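PDB 6ER1: centrosome-associated zinc finger protein CP190 from Drosophila melanogaster, which organises chromatin domains and their boundaries after recruitment by insulator DNA-binding proteins, and forms homodimers through the N-terminal BTB domain that makes up this chain. Local coordinates for residues Q23-F28 with K48-V53; V87-F92 with K113-T118. All blocks are in the same frame, centred on the assembly; numbering follows the deposited sequence. Where two conformers were deposited one is given.

Contact 1 (Q23-F28 with K48-V53)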
ATOM      1  N   GLN A  23      -8.628  -0.970  -5.118  1.00 16.12           N
ATOM      2  CA  GLN A  23      -8.754  -0.854  -6.573  1.00 18.08           C
ATOM      3  C   GLN A  23      -7.536  -0.160  -7.147  1.00 17.52           C
ATOM      4  O   GLN A  23      -6.985  -0.549  -8.195  1.00 19.74           O
ATOM      5  CB  GLN A  23     -10.040  -0.125  -6.941  1.00 20.77           C
ATOM      6  CG  GLN A  23     -10.410  -0.175  -8.424  0.50 22.61           C
ATOM      7  CD  GLN A  23      -9.837   0.959  -9.301  0.50 26.28           C
ATOM      8  OE1 GLN A  23      -9.473   0.714 -10.458  0.50 35.97           O
ATOM      9  NE2 GLN A  23      -9.802   2.196  -8.789  0.50 28.40           N
ATOM     10  N   LYS A  24      -7.101   0.909  -6.455  1.00 15.93           N
ATOM     11  CA  LYS A  24      -5.922   1.656  -6.919  1.00 15.94           C
ATOM     12  C   LYS A  24      -4.647   0.847  -6.820  1.00 15.78           C
ATOM     13  O   LYS A  24      -3.817   0.817  -7.754  1.00 17.67           O
ATOM     14  CB  LYS A  24      -5.767   2.973  -6.127  1.00 15.20           C
ATOM     15  CG  LYS A  24      -6.931   3.944  -6.263  1.00 18.56           C
ATOM     16  CD  LYS A  24      -7.049   4.511  -7.658  1.00 19.84           C
ATOM     17  CE  LYS A  24      -8.223   5.451  -7.814  1.00 25.22           C
ATOM     18  NZ  LYS A  24      -8.306   5.924  -9.225  1.00 33.39           N
ATOM     19  N   LEU A  25      -4.494   0.139  -5.707  1.00 15.11           N
ATOM     20  CA  LEU A  25      -3.338  -0.691  -5.481  1.00 15.13           C
ATOM     21  C   LEU A  25      -3.230  -1.847  -6.516  1.00 16.47           C
ATOM     22  O   LEU A  25      -2.157  -2.141  -7.021  1.00 17.18           O
ATOM     23  CB  LEU A  25      -3.423  -1.322  -4.098  1.00 16.30           C
ATOM     24  CG  LEU A  25      -2.304  -2.228  -3.638  1.00 18.09           C
ATOM     25  CD1 LEU A  25      -0.991  -1.471  -3.470  1.00 22.15           C
ATOM     26  CD2 LEU A  25      -2.709  -3.022  -2.387  1.00 21.62           C
ATOM     27  N   GLN A  26      -4.356  -2.467  -6.800  1.00 16.80           N
ATOM     28  CA  GLN A  26      -4.402  -3.565  -7.802  1.00 17.93           C
ATOM     29  C   GLN A  26      -3.975  -3.051  -9.162  1.00 17.54           C
ATOM     30  O   GLN A  26      -3.196  -3.710  -9.861  1.00 20.03           O
ATOM     31  CB  GLN A  26      -5.794  -4.132  -7.792  1.00 19.32           C
ATOM     32  CG  GLN A  26      -6.021  -5.006  -6.586  1.00 18.43           C
ATOM     33  CD  GLN A  26      -7.476  -5.254  -6.299  1.00 18.56           C
ATOM     34  OE1 GLN A  26      -8.346  -5.007  -7.145  1.00 23.58           O
ATOM     35  NE2 GLN A  26      -7.752  -5.787  -5.121  1.00 20.07           N
ATOM     36  N   ASN A  27      -4.444  -1.859  -9.541  1.00 17.55           N
ATOM     37  CA  ASN A  27      -4.001  -1.247 -10.767  1.00 17.74           C
ATOM     38  C   ASN A  27      -2.505  -1.012 -10.802  1.00 18.11           C
ATOM     39  O   ASN A  27      -1.840  -1.263 -11.795  1.00 20.37           O
ATOM     40  CB  ASN A  27      -4.781   0.023 -11.044  1.00 20.47           C
ATOM     41  CG  ASN A  27      -4.365   0.695 -12.334  1.00 25.83           C
ATOM     42  OD1 ASN A  27      -4.510   0.096 -13.416  1.00 31.84           O
ATOM     43  ND2 ASN A  27      -3.837   1.917 -12.236  1.00 27.91           N
ATOM     44  N   PHE A  28      -1.958  -0.504  -9.709  1.00 17.03           N
ATOM     45  CA  PHE A  28      -0.517  -0.328  -9.647  1.00 18.12           C
ATOM     46  C   PHE A  28       0.270  -1.652  -9.831  1.00 17.59           C
ATOM     47  O   PHE A  28       1.330  -1.688 -10.469  1.00 20.71           O
ATOM     48  CB  PHE A  28      -0.101   0.321  -8.326  1.00 18.39           C
ATOM     49  CG  PHE A  28      -0.590   1.740  -8.130  1.00 18.64           C
ATOM     50  CD1 PHE A  28      -0.834   2.611  -9.205  1.00 21.37           C
ATOM     51  CD2 PHE A  28      -0.832   2.175  -6.846  1.00 20.23           C
ATOM     52  CE1 PHE A  28      -1.270   3.902  -8.976  1.00 24.74           C
ATOM     53  CE2 PHE A  28      -1.233   3.474  -6.605  1.00 21.03           C
ATOM     54  CZ  PHE A  28      -1.472   4.323  -7.662  1.00 22.27           C
ATOM     55  N   LYS A  48       7.097  -8.608 -10.076  1.00 17.14           N
ATOM     56  CA  LYS A  48       7.357  -7.347  -9.358  1.00 17.40           C
ATOM     57  C   LYS A  48       6.217  -7.011  -8.425  1.00 17.69           C
ATOM     58  O   LYS A  48       5.057  -7.047  -8.840  1.00 18.37           O
ATOM     59  CB  LYS A  48       7.587  -6.211 -10.335  1.00 19.03           C
ATOM     60  CG  LYS A  48       8.844  -6.456 -11.148  1.00 20.96           C
ATOM     61  CD  LYS A  48       9.211  -5.396 -12.149  1.00 28.63           C
ATOM     62  CE  LYS A  48      10.558  -5.780 -12.780  1.00 29.41           C
ATOM     63  NZ  LYS A  48      11.066  -4.793 -13.767  1.00 37.00           N
ATOM     64  N   VAL A  49       6.543  -6.665  -7.180  1.00 17.02           N
ATOM     65  CA  VAL A  49       5.547  -6.517  -6.146  1.00 16.81           C
ATOM     66  C   VAL A  49       5.901  -5.270  -5.303  1.00 16.25           C
ATOM     67  O   VAL A  49       6.950  -4.642  -5.464  1.00 18.29           O
ATOM     68  CB  VAL A  49       5.490  -7.797  -5.265  1.00 17.02           C
ATOM     69  CG1 VAL A  49       5.117  -9.013  -6.066  1.00 17.64           C
ATOM     70  CG2 VAL A  49       6.811  -8.034  -4.547  1.00 19.01           C
ATOM     71  N   HIS A  50       5.022  -4.988  -4.355  1.00 16.85           N
ATOM     72  CA  HIS A  50       5.199  -3.938  -3.323  1.00 17.55           C
ATOM     73  C   HIS A  50       5.496  -4.584  -2.000  1.00 16.38           C
ATOM     74  O   HIS A  50       4.660  -5.321  -1.474  1.00 17.14           O
ATOM     75  CB  HIS A  50       3.953  -3.088  -3.199  1.00 18.64           C
ATOM     76  CG  HIS A  50       3.507  -2.449  -4.470  1.00 17.41           C
ATOM     77  ND1 HIS A  50       2.556  -3.033  -5.291  1.00 19.66           N
ATOM     78  CD2 HIS A  50       3.899  -1.313  -5.100  1.00 18.18           C
ATOM     79  CE1 HIS A  50       2.363  -2.277  -6.348  1.00 19.12           C
ATOM     80  NE2 HIS A  50       3.170  -1.228  -6.268  1.00 18.58           N
ATOM     81  N   ARG A  51       6.661  -4.292  -1.436  1.00 17.64           N
ATOM     82  CA  ARG A  51       7.083  -4.848  -0.155  1.00 19.76           C
ATOM     83  C   ARG A  51       6.018  -4.684   0.925  1.00 19.57           C
ATOM     84  O   ARG A  51       5.766  -5.645   1.672  1.00 21.62           O
ATOM     85  CB  ARG A  51       8.388  -4.224   0.269  1.00 26.44           C
ATOM     86  CG  ARG A  51       9.127  -4.971   1.334  1.00 30.19           C
ATOM     87  CD  ARG A  51      10.464  -4.287   1.652  1.00 29.38           C
ATOM     88  NE  ARG A  51      11.468  -4.632   0.636  1.00 29.60           N
ATOM     89  CZ  ARG A  51      11.920  -3.839  -0.327  1.00 33.04           C
ATOM     90  NH1 ARG A  51      11.487  -2.591  -0.458  1.00 35.77           N
ATOM     91  NH2 ARG A  51      12.834  -4.300  -1.188  1.00 37.80           N
ATOM     92  N   LEU A  52       5.399  -3.494   1.000  1.00 18.13           N
ATOM     93  CA  LEU A  52       4.440  -3.236   2.050  1.00 17.18           C
ATOM     94  C   LEU A  52       3.205  -4.100   1.927  1.00 16.98           C
ATOM     95  O   LEU A  52       2.598  -4.442   2.963  1.00 19.78           O
ATOM     96  CB  LEU A  52       4.121  -1.764   2.106  1.00 22.80           C
ATOM     97  CG  LEU A  52       3.140  -1.067   1.198  1.00 26.74           C
ATOM     98  CD1 LEU A  52       1.705  -1.459   1.541  1.00 27.50           C
ATOM     99  CD2 LEU A  52       3.247   0.444   1.304  1.00 28.15           C
ATOM    100  N   VAL A  53       2.820  -4.471   0.680  1.00 16.23           N
ATOM    101  CA  VAL A  53       1.650  -5.328   0.542  1.00 15.94           C
ATOM    102  C   VAL A  53       1.961  -6.723   1.096  1.00 15.63           C
ATOM    103  O   VAL A  53       1.150  -7.346   1.813  1.00 16.77           O
ATOM    104  CB  VAL A  53       1.218  -5.412  -0.934  1.00 15.41           C
ATOM    105  CG1 VAL A  53       0.075  -6.389  -1.085  1.00 16.95           C
ATOM    106  CG2 VAL A  53       0.761  -4.025  -1.405  1.00 17.13           C
TER
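Leu25 and Val53 meet tip to tip in the apolar part of this buried contact. Both methyls of the leucine fork, CD1 and CD2, close on one branch of the valine: Leu25 CD1 and Val53 CG2 are 3.7 Å apart. With chi1 near 180° (-179°), the leucine sends its fork off helix 17-31 across to the start of helix 51-57. A branched, flexible leucine suits the longer reach, while compact Val53 brings CG2 to meet it close to its own backbone.

The imidazole of His50 makes the second set of contacts. Leu25 CD1 lies over one face of the ring, 4.3 Å from His50 ND1. Phe28 offers its CB rather than its ring, and approaches obliquely, with Phe28 CB 4.1 Å from His50 CE1. The phenyl group itself turns away to meet Tyr34 edge-to-face.

No hydrogen bond crosses between the segments, yet the buried histidine is not short of polar partners: ND1 pairs with the hydroxyl of Tyr94 and NE2 with the carbonyl of Asp33. With both ring nitrogens engaged, the rotation of the imidazole is fixed, and histidine suits a place that needs two polar ends on a flat, packable ring. His50 is also the N-cap residue of helix 51-57.

Leu52 of the second subunit packs on Phe28 and His50, so the contact borders the dimer interface. Joining the long N-terminal helix to the turn between a strand and the next helix, it belongs to the BTB/POZ fold, the homodimerization domain of CP190.

Contact 2 (V87-F92 with K113-T118)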
ATOM      1  N   VAL A  87       2.673 -17.132  -7.048  1.00 14.48           N
ATOM      2  CA  VAL A  87       1.718 -16.319  -7.801  1.00 14.75           C
ATOM      3  C   VAL A  87       0.309 -16.296  -7.200  1.00 13.46           C
ATOM      4  O   VAL A  87      -0.208 -15.176  -6.943  1.00 16.23           O
ATOM      5  CB  VAL A  87       1.711 -16.710  -9.314  1.00 17.38           C
ATOM      6  CG1 VAL A  87       0.536 -16.072 -10.024  1.00 18.78           C
ATOM      7  CG2 VAL A  87       3.038 -16.283  -9.924  1.00 18.52           C
ATOM      8  N   PRO A  88      -0.249 -17.443  -6.796  1.00 14.70           N
ATOM      9  CA  PRO A  88      -1.571 -17.388  -6.173  1.00 14.32           C
ATOM     10  C   PRO A  88      -1.515 -16.653  -4.792  1.00 12.81           C
ATOM     11  O   PRO A  88      -2.499 -15.957  -4.475  1.00 13.10           O
ATOM     12  CB  PRO A  88      -2.015 -18.847  -6.019  1.00 16.46           C
ATOM     13  CG  PRO A  88      -1.059 -19.611  -6.763  1.00 20.19           C
ATOM     14  CD  PRO A  88       0.106 -18.826  -7.202  1.00 16.25           C
ATOM     15  N   ILE A  89      -0.444 -16.914  -4.044  1.00 12.20           N
ATOM     16  CA  ILE A  89      -0.344 -16.250  -2.690  1.00 11.86           C
ATOM     17  C   ILE A  89      -0.235 -14.744  -2.860  1.00 11.65           C
ATOM     18  O   ILE A  89      -0.926 -13.997  -2.126  1.00 13.91           O
ATOM     19  CB  ILE A  89       0.778 -16.881  -1.921  1.00 12.46           C
ATOM     20  CG1 ILE A  89       0.374 -18.287  -1.510  1.00 14.47           C
ATOM     21  CG2 ILE A  89       1.071 -16.045  -0.655  1.00 14.51           C
ATOM     22  CD1 ILE A  89       1.445 -19.108  -0.873  1.00 16.12           C
ATOM     23  N   VAL A  90       0.603 -14.263  -3.754  1.00 12.54           N
ATOM     24  CA  VAL A  90       0.713 -12.822  -3.962  1.00 13.05           C
ATOM     25  C   VAL A  90      -0.598 -12.253  -4.446  1.00 13.57           C
ATOM     26  O   VAL A  90      -1.045 -11.160  -4.010  1.00 14.49           O
ATOM     27  CB  VAL A  90       1.881 -12.474  -4.908  1.00 15.25           C
ATOM     28  CG1 VAL A  90       1.836 -11.017  -5.387  1.00 16.04           C
ATOM     29  CG2 VAL A  90       3.212 -12.734  -4.246  1.00 15.69           C
ATOM     30  N   ASN A  91      -1.285 -12.927  -5.376  1.00 13.64           N
ATOM     31  CA  ASN A  91      -2.564 -12.401  -5.801  1.00 13.51           C
ATOM     32  C   ASN A  91      -3.595 -12.302  -4.646  1.00 13.65           C
ATOM     33  O   ASN A  91      -4.392 -11.329  -4.562  1.00 15.78           O
ATOM     34  CB  ASN A  91      -3.138 -13.196  -6.966  1.00 15.09           C
ATOM     35  CG  ASN A  91      -2.399 -12.981  -8.298  1.00 17.79           C
ATOM     36  OD1 ASN A  91      -1.822 -11.938  -8.531  1.00 23.07           O
ATOM     37  ND2 ASN A  91      -2.510 -13.933  -9.193  1.00 21.01           N
ATOM     38  N   PHE A  92      -3.547 -13.275  -3.751  1.00 13.28           N
ATOM     39  CA  PHE A  92      -4.337 -13.245  -2.510  1.00 13.68           C
ATOM     40  C   PHE A  92      -3.964 -12.019  -1.670  1.00 13.02           C
ATOM     41  O   PHE A  92      -4.880 -11.304  -1.184  1.00 14.21           O
ATOM     42  CB  PHE A  92      -4.159 -14.520  -1.695  1.00 13.70           C
ATOM     43  CG  PHE A  92      -4.727 -14.458  -0.324  1.00 13.54           C
ATOM     44  CD1 PHE A  92      -6.065 -14.485  -0.072  1.00 14.09           C
ATOM     45  CD2 PHE A  92      -3.865 -14.230   0.711  1.00 17.14           C
ATOM     46  CE1 PHE A  92      -6.551 -14.340   1.212  1.00 15.78           C
ATOM     47  CE2 PHE A  92      -4.335 -14.094   2.007  1.00 17.19           C
ATOM     48  CZ  PHE A  92      -5.677 -14.173   2.257  1.00 16.90           C
ATOM     49  N   LYS A 113       2.019 -22.465   6.035  1.00 13.27           N
ATOM     50  CA  LYS A 113       2.602 -22.844   7.328  1.00 12.07           C
ATOM     51  C   LYS A 113       4.047 -22.508   7.388  1.00 12.85           C
ATOM     52  O   LYS A 113       4.542 -21.918   8.458  1.00 14.51           O
ATOM     53  CB  LYS A 113       2.370 -24.341   7.674  1.00 14.78           C
ATOM     54  CG  LYS A 113       0.941 -24.717   7.975  1.00 16.51           C
ATOM     55  CD  LYS A 113       0.846 -26.220   8.219  1.00 23.40           C
ATOM     56  CE  LYS A 113      -0.457 -26.715   8.852  0.50 28.24           C
ATOM     57  NZ  LYS A 113      -0.461 -27.186  10.251  0.50 34.01           N
ATOM     58  N   GLU A 114       4.852 -22.656   6.382  1.00 13.60           N
ATOM     59  CA  GLU A 114       6.246 -22.289   6.374  1.00 12.86           C
ATOM     60  C   GLU A 114       6.396 -20.766   6.521  1.00 10.82           C
ATOM     61  O   GLU A 114       7.397 -20.340   7.160  1.00 13.75           O
ATOM     62  CB  GLU A 114       6.880 -22.780   5.021  1.00 15.07           C
ATOM     63  CG  GLU A 114       8.302 -22.302   4.756  1.00 18.08           C
ATOM     64  CD  GLU A 114       9.070 -22.954   3.634  1.00 24.07           C
ATOM     65  OE1 GLU A 114       8.703 -24.090   3.300  1.00 29.29           O
ATOM     66  OE2 GLU A 114      10.099 -22.356   3.146  1.00 23.97           O
ATOM     67  N   MET A 115       5.498 -20.008   5.972  1.00 12.50           N
ATOM     68  CA  MET A 115       5.538 -18.544   5.975  1.00 12.55           C
ATOM     69  C   MET A 115       4.954 -18.010   7.286  1.00 13.95           C
ATOM     70  O   MET A 115       5.136 -16.811   7.555  1.00 18.59           O
ATOM     71  CB  MET A 115       4.684 -17.951   4.874  1.00 13.11           C
ATOM     72  CG  MET A 115       5.140 -18.304   3.468  1.00 14.35           C
ATOM     73  SD  MET A 115       3.953 -17.741   2.214  1.00 17.00           S
ATOM     74  CE  MET A 115       4.321 -16.026   2.257  1.00 16.40           C
ATOM     75  N   ASN A 116       4.269 -18.834   8.022  1.00 13.10           N
ATOM     76  CA  ASN A 116       3.380 -18.457   9.145  1.00 12.13           C
ATOM     77  C   ASN A 116       2.445 -17.417   8.689  1.00 13.16           C
ATOM     78  O   ASN A 116       2.182 -16.388   9.409  1.00 15.27           O
ATOM     79  CB  ASN A 116       4.113 -18.054  10.437  1.00 14.98           C
ATOM     80  CG  ASN A 116       3.185 -18.175  11.597  1.00 15.69           C
ATOM     81  OD1 ASN A 116       2.443 -19.137  11.750  1.00 17.24           O
ATOM     82  ND2 ASN A 116       3.185 -17.085  12.460  1.00 17.75           N
ATOM     83  N   MET A 117       1.835 -17.489   7.545  1.00 12.58           N
ATOM     84  CA  MET A 117       0.909 -16.551   7.012  1.00 12.39           C
ATOM     85  C   MET A 117      -0.457 -16.841   7.552  1.00 12.60           C
ATOM     86  O   MET A 117      -1.341 -17.444   6.932  1.00 13.60           O
ATOM     87  CB  MET A 117       0.931 -16.550   5.475  1.00 13.33           C
ATOM     88  CG  MET A 117       0.111 -15.478   4.839  1.00 15.01           C
ATOM     89  SD  MET A 117       0.432 -15.470   3.051  1.00 20.67           S
ATOM     90  CE  MET A 117      -0.841 -14.394   2.487  0.50 15.31           C
ATOM     91  N   THR A 118      -0.705 -16.341   8.782  1.00 12.94           N
ATOM     92  CA  THR A 118      -1.874 -16.660   9.520  1.00 13.89           C
ATOM     93  C   THR A 118      -3.184 -16.415   8.785  1.00 13.02           C
ATOM     94  O   THR A 118      -4.123 -17.245   8.859  1.00 14.88           O
ATOM     95  CB  THR A 118      -1.854 -15.831  10.854  1.00 18.62           C
ATOM     96  OG1 THR A 118      -0.602 -16.102  11.505  1.00 20.56           O
ATOM     97  CG2 THR A 118      -2.997 -16.206  11.767  1.00 19.57           C
TER
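Met117 reaches Ile89 and Phe92 because its side chain is extended throughout, from a trans first torsion (chi1 -173°) straight out to CE; a second conformer was also deposited, and the contacts described are those of this one. Phe92, whose chi1 of 169° swings CG away from the backbone N, holds its ring edge in the path of that methyl. Met117 CE comes in the ring plane, 3.5 Å from both Phe92 CD2 and Phe92 CE2, so this is an edge contact and not packing over the aromatic face. The sulfur lies against the isoleucine, with Met117 SD 3.8 Å from Ile89 CG2. An unbranched methionine suits this place, since it can slide past both: its sulfur and methyl lie along the isoleucine, and the methyl alone meets the ring edge.

Met115 approaches the other arm of the isoleucine, its SD 4.2 Å from Ile89 CD1. Two methionines only two residues apart can both face helix 83-95 because the chain turns between them. Helix 105-115 ends in a Schellman motif, Asn116 taking a positive phi (51°), and Met117 then forms an inverse gamma turn and stands at the N-cap position of helix 118-124. This tight turn between two helices belongs to the C-terminal part of the BTB domain, packed here against helix 83-95.

Beta-branched Ile89 offers one arm to each methionine, and also touches Leu108 and Leu120. Phe92 is backed by Val119 and Leu123 of the last helix and meets Trp17 of the second subunit, ring to ring.

From the N terminus the chain passes along helix 17-31, then through strands 37-40 and 46-49, and contact 1 closes this first loop by bringing the start of helix 51-57 back to the N-terminal helix. Further on, helix 83-95 opens a second loop, through strand 97-101 and helix 105-115, which contact 2 closes at the turn into helix 118-124. The loops follow in series, neither nested nor crossed, and the contact centres are about 15 Å apart. Helix 83-95 links them: Val90 CG1 touches Val49 CG1 at 3.9 Å, while Tyr94 packs on Leu25 and Val53. One helix thus ties the N-terminal helix and the strand-to-helix turn to the C-terminal helices.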